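Uncharacterized protein Sortase B (Clostridium perfringens, PDB 5YFK) is a class B sortase, a cysteine transpeptidase that probably joins sorted proteins to the bacterial cell wall. Local coordinates at residues Lys179-Gln184 with Asp201-Leu206. The protein carries 1 engineered substitution. Numbering follows the deposited sequence.
Sequences KYLKEQ and DRILTL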
loop_
_atom_site.group_PDB
_atom_site.type_symbol
_atom_site.label_atom_id
_atom_site.label_comp_id
_atom_site.label_asym_id
_atom_site.label_seq_id
_atom_site.Cartn_x
_atom_site.Cartn_y
_atom_site.Cartn_z
ATOM N N LYS A 179 -12.511 15.969 -7.583
ATOM C CA LYS A 179 -12.367 16.797 -6.393
ATOM C C LYS A 179 -11.449 16.094 -5.382
ATOM O O LYS A 179 -10.599 16.726 -4.740
ATOM C CB LYS A 179 -13.748 17.035 -5.783
ATOM C CG LYS A 179 -13.733 17.818 -4.473
ATOM C CD LYS A 179 -15.126 18.314 -4.090
ATOM C CE LYS A 179 -15.709 17.527 -2.920
ATOM N NZ LYS A 179 -16.850 16.655 -3.330
ATOM N N TYR A 180 -11.683 14.795 -5.185
ATOM C CA TYR A 180 -10.818 13.990 -4.302
ATOM C C TYR A 180 -9.352 13.994 -4.728
ATOM O O TYR A 180 -8.441 14.178 -3.898
ATOM C CB TYR A 180 -11.321 12.547 -4.256
ATOM C CG TYR A 180 -10.596 11.703 -3.224
ATOM C CD1 TYR A 180 -10.892 11.819 -1.868
ATOM C CD2 TYR A 180 -9.609 10.797 -3.596
ATOM C CE1 TYR A 180 -10.312 10.977 -0.937
ATOM C CE2 TYR A 180 -8.995 9.967 -2.666
ATOM C CZ TYR A 180 -9.316 10.084 -1.333
ATOM O OH TYR A 180 -8.681 9.293 -0.389
ATOM N N LEU A 181 -9.112 13.806 -6.021
ATOM C CA LEU A 181 -7.755 13.782 -6.547
ATOM C C LEU A 181 -7.068 15.113 -6.271
ATOM O O LEU A 181 -5.918 15.152 -5.852
ATOM C CB LEU A 181 -7.748 13.481 -8.048
ATOM C CG LEU A 181 -8.188 12.048 -8.393
ATOM C CD1 LEU A 181 -8.197 11.813 -9.888
ATOM C CD2 LEU A 181 -7.276 11.053 -7.696
ATOM N N LYS A 182 -7.767 16.200 -6.563
ATOM C CA LYS A 182 -7.247 17.558 -6.311
ATOM C C LYS A 182 -6.881 17.792 -4.840
ATOM O O LYS A 182 -5.777 18.294 -4.535
ATOM C CB LYS A 182 -8.259 18.604 -6.812
ATOM C CG LYS A 182 -7.970 20.041 -6.381
ATOM C CD LYS A 182 -8.467 21.039 -7.411
ATOM C CE LYS A 182 -9.353 22.110 -6.804
ATOM N NZ LYS A 182 -9.912 22.982 -7.877
ATOM N N GLU A 183 -7.731 17.301 -3.937
ATOM C CA GLU A 183 -7.471 17.407 -2.508
ATOM C C GLU A 183 -6.193 16.641 -2.171
ATOM O O GLU A 183 -5.347 17.139 -1.444
ATOM C CB GLU A 183 -8.632 16.833 -1.689
ATOM C CG GLU A 183 -8.249 16.464 -0.256
ATOM C CD GLU A 183 -9.287 15.620 0.498
ATOM O OE1 GLU A 183 -9.598 14.479 0.060
ATOM O OE2 GLU A 183 -9.589 15.985 1.668
ATOM N N GLN A 184 -6.098 15.396 -2.633
ATOM C CA GLN A 184 -4.954 14.544 -2.277
ATOM C C GLN A 184 -3.656 15.113 -2.823
ATOM O O GLN A 184 -2.658 15.174 -2.115
ATOM C CB GLN A 184 -5.147 13.117 -2.779
ATOM C CG GLN A 184 -6.352 12.431 -2.169
ATOM C CD GLN A 184 -6.195 12.223 -0.681
ATOM O OE1 GLN A 184 -5.203 11.653 -0.232
ATOM N NE2 GLN A 184 -7.083 12.842 0.100
ATOM N N ASP A 201 -7.815 8.401 -13.840
ATOM C CA ASP A 201 -6.748 7.664 -13.190
ATOM C C ASP A 201 -7.265 6.690 -12.128
ATOM O O ASP A 201 -8.388 6.814 -11.607
ATOM C CB ASP A 201 -5.741 8.621 -12.547
ATOM C CG ASP A 201 -4.845 9.302 -13.568
ATOM O OD1 ASP A 201 -4.409 8.624 -14.521
ATOM O OD2 ASP A 201 -4.476 10.481 -13.341
ATOM N N ARG A 202 -6.441 5.690 -11.844
ATOM C CA ARG A 202 -6.679 4.818 -10.703
ATOM C C ARG A 202 -5.559 5.038 -9.706
ATOM O O ARG A 202 -4.385 5.095 -10.088
ATOM C CB ARG A 202 -6.687 3.350 -11.138
ATOM C CG ARG A 202 -7.147 2.452 -10.001
ATOM C CD ARG A 202 -7.279 0.993 -10.396
ATOM N NE ARG A 202 -8.214 0.337 -9.484
ATOM C CZ ARG A 202 -8.534 -0.954 -9.519
ATOM N NH1 ARG A 202 -9.531 -1.405 -8.766
ATOM N NH2 ARG A 202 -7.817 -1.796 -10.248
ATOM N N ILE A 203 -5.901 5.208 -8.444
ATOM C CA ILE A 203 -4.882 5.519 -7.472
ATOM C C ILE A 203 -4.720 4.439 -6.407
ATOM O O ILE A 203 -5.638 3.663 -6.141
ATOM C CB ILE A 203 -5.090 6.900 -6.816
ATOM C CG1 ILE A 203 -6.465 7.003 -6.143
ATOM C CG2 ILE A 203 -4.865 7.996 -7.871
ATOM C CD1 ILE A 203 -6.582 8.169 -5.161
ATOM N N LEU A 204 -3.582 4.534 -5.730
ATOM C CA LEU A 204 -3.185 3.656 -4.649
ATOM C C LEU A 204 -2.777 4.534 -3.470
ATOM O O LEU A 204 -1.991 5.483 -3.632
ATOM C CB LEU A 204 -1.982 2.824 -5.078
ATOM C CG LEU A 204 -1.395 1.844 -4.045
ATOM C CD1 LEU A 204 -2.325 0.769 -3.533
ATOM C CD2 LEU A 204 -0.168 1.207 -4.637
ATOM N N THR A 205 -3.384 4.291 -2.326
ATOM C CA THR A 205 -3.089 5.067 -1.119
ATOM C C THR A 205 -2.470 4.149 -0.082
ATOM O O THR A 205 -3.089 3.156 0.309
ATOM C CB THR A 205 -4.381 5.682 -0.564
ATOM O OG1 THR A 205 -4.994 6.494 -1.579
ATOM C CG2 THR A 205 -4.150 6.479 0.727
ATOM N N LEU A 206 -1.304 4.534 0.426
ATOM C CA LEU A 206 -0.625 3.771 1.463
ATOM C C LEU A 206 -0.608 4.552 2.756
ATOM O O LEU A 206 -0.231 5.712 2.760
ATOM C CB LEU A 206 0.825 3.467 1.064
ATOM C CG LEU A 206 1.069 2.852 -0.317
ATOM C CD1 LEU A 206 2.549 2.615 -0.539
ATOM C CD2 LEU A 206 0.275 1.575 -0.502
HETATM O O HOH W 1 -6.140 9.072 -1.061
#
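A chi1 of 57° sets CG1 of Ile-203 in the gap between backbone N and C, and chi2 is extended, which carries CD1 out to the helix. Tyr-180 turns its ring to the strand with CG anti to the backbone N (chi1 -172°). CD1 of Ile-203 meets the ring edge-on, in the ring plane, 3.9 Å from CE2 of Tyr-180. The CD2 branch of Leu-181 touches both branches of Ile-203, with CG2 of Ile-203 at 3.9 Å. The Leu-181 and Ile-203 side chains lie alongside each other, pointing opposite ways. No direct hydrogen bond joins the segments. The contact packs helix 174-186 against strand 203-210 of the sortase beta-barrel, the strand that also carries Ser-209, the engineered replacement at the predicted nucleophile position. Beside the apolar patch a water bridges helix and strand. It lies 2.6 Å from OH of Tyr-180, donates to OG1 of Thr-205 at 2.9 Å, and gives a weak bond to OE1 of Gln-184. CG of Gln-184 lies over one face of the Tyr-180 ring, near its margin. NE2 of Gln-184 donates to OE1 of Glu-183 at 3.0 Å in a bent bond (146° at the hydrogen), from above the carboxylate plane.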